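Long-range contact in glycine betaine, L-proline ABC transporter, glycine/betaine/L-proline-binding protein (ProX) (Borrelia burgdorferi, PDB 3TMG), which binds glycine betaine and probably delivers it, and perhaps related amines, to an ABC transporter in the cell membrane: residues A[181-193]-A[235-247]. Numbering follows the deposited sequence.
With BET (trimethyl glycine), chain E.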
# COMPACT_ATOMS: atom_id res chain seq x y z
N LEU A 181 1.54 -8.25 -7.72
CA LEU A 181 1.56 -8.34 -6.25
C LEU A 181 2.74 -7.49 -5.76
O LEU A 181 3.44 -6.87 -6.55
CB LEU A 181 1.63 -9.78 -5.72
CG LEU A 181 0.36 -10.22 -4.98
CD1 LEU A 181 0.37 -11.71 -4.64
CD2 LEU A 181 0.15 -9.40 -3.70
N TRP A 182 2.94 -7.44 -4.45
CA TRP A 182 3.90 -6.52 -3.91
C TRP A 182 4.29 -7.05 -2.57
O TRP A 182 3.58 -7.93 -2.01
CB TRP A 182 3.32 -5.09 -3.80
CG TRP A 182 2.03 -5.03 -3.00
CD1 TRP A 182 1.85 -4.89 -1.61
CD2 TRP A 182 0.69 -5.20 -3.55
NE1 TRP A 182 0.51 -4.90 -1.29
CE2 TRP A 182 -0.24 -5.12 -2.41
CE3 TRP A 182 0.19 -5.37 -4.85
CZ2 TRP A 182 -1.61 -5.21 -2.59
CZ3 TRP A 182 -1.20 -5.49 -5.02
CH2 TRP A 182 -2.08 -5.40 -3.91
N LYS A 183 5.42 -6.54 -2.08
CA LYS A 183 5.79 -6.71 -0.69
C LYS A 183 5.83 -5.33 -0.07
O LYS A 183 6.22 -4.35 -0.73
CB LYS A 183 7.16 -7.43 -0.52
CG LYS A 183 7.19 -8.85 -1.05
CD LYS A 183 8.56 -9.51 -0.83
CE LYS A 183 8.48 -11.04 -0.98
NZ LYS A 183 9.86 -11.63 -1.10
N PRO A 184 5.45 -5.22 1.22
CA PRO A 184 5.15 -6.28 2.16
C PRO A 184 3.76 -6.86 1.95
O PRO A 184 2.80 -6.11 1.79
CB PRO A 184 5.21 -5.57 3.54
CG PRO A 184 4.84 -4.14 3.22
CD PRO A 184 5.41 -3.88 1.82
N HIS A 185 3.64 -8.19 1.96
CA HIS A 185 2.32 -8.82 1.89
C HIS A 185 2.43 -10.20 2.46
O HIS A 185 3.43 -10.92 2.20
CB HIS A 185 1.78 -8.85 0.44
CG HIS A 185 0.27 -8.97 0.36
ND1 HIS A 185 -0.37 -10.11 0.67
CD2 HIS A 185 -0.72 -8.04 0.07
CE1 HIS A 185 -1.72 -9.95 0.52
NE2 HIS A 185 -1.94 -8.69 0.14
N TRP A 186 1.45 -10.60 3.27
CA TRP A 186 1.43 -12.00 3.82
C TRP A 186 1.23 -13.07 2.75
O TRP A 186 1.49 -14.26 2.99
CB TRP A 186 0.37 -12.12 4.94
CG TRP A 186 -0.97 -11.62 4.47
CD1 TRP A 186 -1.55 -10.36 4.69
CD2 TRP A 186 -1.89 -12.31 3.56
NE1 TRP A 186 -2.73 -10.24 3.99
CE2 TRP A 186 -3.01 -11.39 3.33
CE3 TRP A 186 -1.91 -13.56 2.95
CZ2 TRP A 186 -4.08 -11.74 2.55
CZ3 TRP A 186 -2.98 -13.88 2.14
CH2 TRP A 186 -4.05 -12.99 1.95
N ALA A 187 0.81 -12.69 1.53
CA ALA A 187 0.63 -13.69 0.45
C ALA A 187 1.92 -14.48 0.18
O ALA A 187 1.85 -15.67 -0.16
CB ALA A 187 0.14 -13.04 -0.84
N PHE A 188 3.08 -13.82 0.33
CA PHE A 188 4.38 -14.49 0.14
C PHE A 188 4.71 -15.52 1.21
O PHE A 188 5.48 -16.45 0.97
CB PHE A 188 5.50 -13.43 -0.01
CG PHE A 188 5.46 -12.75 -1.34
CD1 PHE A 188 6.04 -13.36 -2.44
CD2 PHE A 188 4.78 -11.55 -1.51
CE1 PHE A 188 5.95 -12.78 -3.70
CE2 PHE A 188 4.69 -10.96 -2.77
CZ PHE A 188 5.28 -11.58 -3.86
N SER A 189 4.10 -15.41 2.39
CA SER A 189 4.31 -16.51 3.34
C SER A 189 3.20 -17.54 3.35
O SER A 189 3.45 -18.70 3.66
CB SER A 189 4.62 -15.98 4.73
OG SER A 189 3.57 -15.14 5.12
N ARG A 190 1.98 -17.15 2.98
CA ARG A 190 0.85 -18.06 3.00
C ARG A 190 0.88 -18.95 1.75
O ARG A 190 0.47 -20.11 1.79
CB ARG A 190 -0.48 -17.28 3.08
CG ARG A 190 -1.66 -18.17 3.46
CD ARG A 190 -2.98 -17.40 3.62
NE ARG A 190 -2.98 -16.37 4.67
CZ ARG A 190 -3.99 -15.51 4.82
NH1 ARG A 190 -5.04 -15.59 4.01
NH2 ARG A 190 -3.97 -14.58 5.77
N TYR A 191 1.30 -18.38 0.62
CA TYR A 191 1.40 -19.11 -0.65
C TYR A 191 2.85 -19.26 -1.09
O TYR A 191 3.69 -18.50 -0.67
CB TYR A 191 0.61 -18.41 -1.75
CG TYR A 191 -0.81 -18.11 -1.34
CD1 TYR A 191 -1.73 -19.16 -1.09
CD2 TYR A 191 -1.26 -16.80 -1.24
CE1 TYR A 191 -3.04 -18.88 -0.73
CE2 TYR A 191 -2.56 -16.52 -0.89
CZ TYR A 191 -3.43 -17.56 -0.61
OH TYR A 191 -4.74 -17.28 -0.26
N ASP A 192 3.12 -20.25 -1.95
CA ASP A 192 4.40 -20.43 -2.58
C ASP A 192 4.32 -19.74 -3.93
O ASP A 192 3.88 -20.32 -4.92
CB ASP A 192 4.72 -21.93 -2.70
CG ASP A 192 6.11 -22.18 -3.16
OD1 ASP A 192 6.88 -21.21 -3.33
OD2 ASP A 192 6.44 -23.35 -3.37
N ILE A 193 4.75 -18.47 -3.96
CA ILE A 193 4.63 -17.62 -5.12
C ILE A 193 5.97 -16.90 -5.36
O ILE A 193 6.79 -16.82 -4.45
CB ILE A 193 3.51 -16.57 -4.93
CG1 ILE A 193 3.63 -15.85 -3.56
CG2 ILE A 193 2.15 -17.23 -5.08
CD1 ILE A 193 2.73 -14.61 -3.42
N ASP A 235 8.46 -4.63 8.81
CA ASP A 235 7.79 -5.91 8.58
C ASP A 235 7.33 -6.61 9.84
O ASP A 235 6.27 -7.22 9.85
CB ASP A 235 8.78 -6.87 7.86
CG ASP A 235 8.85 -6.61 6.35
OD1 ASP A 235 8.26 -5.64 5.90
OD2 ASP A 235 9.49 -7.38 5.61
N ASP A 236 8.15 -6.60 10.89
CA ASP A 236 7.74 -7.37 12.06
C ASP A 236 6.50 -6.80 12.75
O ASP A 236 5.87 -7.54 13.49
CB ASP A 236 8.85 -7.51 13.07
CG ASP A 236 9.18 -6.23 13.71
OD1 ASP A 236 8.98 -5.16 13.11
OD2 ASP A 236 9.66 -6.28 14.84
N LEU A 237 6.17 -5.52 12.51
CA LEU A 237 4.88 -4.94 13.00
C LEU A 237 3.74 -5.02 11.97
O LEU A 237 2.60 -5.42 12.28
CB LEU A 237 5.08 -3.48 13.43
CG LEU A 237 6.17 -3.32 14.54
CD1 LEU A 237 6.29 -1.86 14.95
CD2 LEU A 237 5.82 -4.20 15.75
N ILE A 238 4.03 -4.63 10.73
CA ILE A 238 2.96 -4.50 9.71
C ILE A 238 2.49 -5.88 9.22
O ILE A 238 1.28 -6.06 9.02
CB ILE A 238 3.38 -3.56 8.53
CG1 ILE A 238 2.22 -3.38 7.54
CG2 ILE A 238 4.54 -4.14 7.73
CD1 ILE A 238 2.44 -2.28 6.47
N LEU A 239 3.40 -6.84 9.03
CA LEU A 239 2.96 -8.14 8.47
C LEU A 239 1.99 -8.90 9.38
O LEU A 239 0.97 -9.35 8.89
CB LEU A 239 4.13 -9.05 7.97
CG LEU A 239 4.79 -8.53 6.66
CD1 LEU A 239 6.10 -9.24 6.39
CD2 LEU A 239 3.84 -8.73 5.46
N PRO A 240 2.29 -9.03 10.70
CA PRO A 240 1.33 -9.71 11.54
C PRO A 240 -0.04 -9.01 11.55
O PRO A 240 -1.10 -9.69 11.64
CB PRO A 240 1.95 -9.57 12.92
CG PRO A 240 3.42 -9.75 12.63
CD PRO A 240 3.58 -8.85 11.41
N LEU A 241 -0.02 -7.68 11.50
CA LEU A 241 -1.25 -6.92 11.53
C LEU A 241 -2.05 -7.10 10.25
O LEU A 241 -3.29 -7.29 10.32
CB LEU A 241 -1.00 -5.45 11.86
CG LEU A 241 -2.24 -4.54 11.94
CD1 LEU A 241 -3.27 -5.09 12.96
CD2 LEU A 241 -1.84 -3.11 12.31
N MET A 242 -1.39 -7.00 9.08
CA MET A 242 -2.07 -7.21 7.78
C MET A 242 -2.68 -8.64 7.76
O MET A 242 -3.85 -8.84 7.38
CB MET A 242 -1.08 -7.04 6.62
CG MET A 242 -0.54 -5.61 6.40
SD MET A 242 0.64 -5.68 5.01
CE MET A 242 -0.36 -6.59 3.79
N ASP A 243 -1.89 -9.61 8.23
CA ASP A 243 -2.32 -11.02 8.24
C ASP A 243 -3.57 -11.22 9.15
O ASP A 243 -4.57 -11.86 8.77
CB ASP A 243 -1.17 -11.93 8.67
CG ASP A 243 -1.56 -13.39 8.66
OD1 ASP A 243 -1.81 -13.94 7.56
OD2 ASP A 243 -1.64 -13.97 9.75
N LYS A 244 -3.50 -10.64 10.35
CA LYS A 244 -4.58 -10.74 11.36
C LYS A 244 -5.87 -10.11 10.81
O LYS A 244 -6.95 -10.71 10.97
CB LYS A 244 -4.14 -10.09 12.68
CG LYS A 244 -5.16 -10.08 13.83
CD LYS A 244 -4.49 -9.62 15.14
CE LYS A 244 -5.47 -9.22 16.26
NZ LYS A 244 -6.39 -10.31 16.64
N ASN A 245 -5.75 -8.92 10.21
CA ASN A 245 -6.88 -8.21 9.57
C ASN A 245 -7.52 -9.02 8.45
O ASN A 245 -8.75 -9.12 8.38
CB ASN A 245 -6.47 -6.84 9.01
CG ASN A 245 -6.31 -5.79 10.08
OD1 ASN A 245 -6.74 -6.00 11.20
ND2 ASN A 245 -5.65 -4.66 9.76
N ASP A 246 -6.68 -9.66 7.62
CA ASP A 246 -7.19 -10.58 6.60
C ASP A 246 -7.99 -11.74 7.23
O ASP A 246 -9.05 -12.16 6.71
CB ASP A 246 -6.06 -11.14 5.71
CG ASP A 246 -6.57 -12.21 4.76
OD1 ASP A 246 -7.13 -11.80 3.73
OD2 ASP A 246 -6.44 -13.43 5.01
N LYS A 247 -7.51 -12.28 8.33
CA LYS A 247 -8.19 -13.42 8.97
C LYS A 247 -9.39 -12.97 9.80
O LYS A 247 -10.20 -13.80 10.19
CB LYS A 247 -7.22 -14.19 9.87
CG LYS A 247 -6.06 -14.81 9.11
CD LYS A 247 -5.04 -15.46 10.07
CE LYS A 247 -4.10 -16.34 9.27
NZ LYS A 247 -2.80 -16.52 9.99
N BET E . -0.16 -1.03 -3.47
CA BET E . 0.02 0.43 -3.48
C BET E . 0.38 0.85 -4.91
O BET E . -0.45 0.93 -5.86
OXT BET E . 1.56 1.07 -5.10
C1 BET E . -0.36 -1.54 -2.10
C2 BET E . 1.03 -1.69 -4.01
C3 BET E . -1.32 -1.39 -4.30
O HOH W 1 -0.84 -16.17 6.50
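R190 ties into helix 235-247 through a salt-bridge network with D243, D246 and K247. Its NH1 and NH2 both hold D246 OD2, each at 2.8 Å, end-on and from one face of the carboxylate. NH2 also gives a straighter bond to D243 OD1 (2.9 Å, 166°). Both acceptors lie near the guanidinium plane. A water joins R190 NE to D243 OD1. K247 NZ makes a salt bridge to D243 OD2 on its syn side, so D243 bridges two cations.

The W186 ring is sandwiched. The R190 guanidinium lies over one face, with W186 CZ3 3.2 Å from its plane, and H185 CE1 sits against the other. M242 CB meets the ring edge, 3.9 Å from W186 CD1. W186 CB already points at the helix; with CG between backbone N and carbonyl carbon (chi1 52°), the indole lies alongside M242, D243 and D246.

Apolar contacts join the turn to the earlier part of the helix. P184, after a cis peptide bond, packs CB on L239 CD2 at 3.9 Å. M242 bends at chi3 to lay CE over a face of H185.

H185 ND1 accepts a capping bond from A187 N in the ring plane, and NE2 is hydrogen-bonded to E160 OE2.

In this periplasmic-binding-protein-type fold, helix 235-247 thus packs on the turn between pocket strand 179-183, which carries W182, and helix 187-190. Helix 160-172 touches H185, and strand 88-105 pairs with strand 179-183.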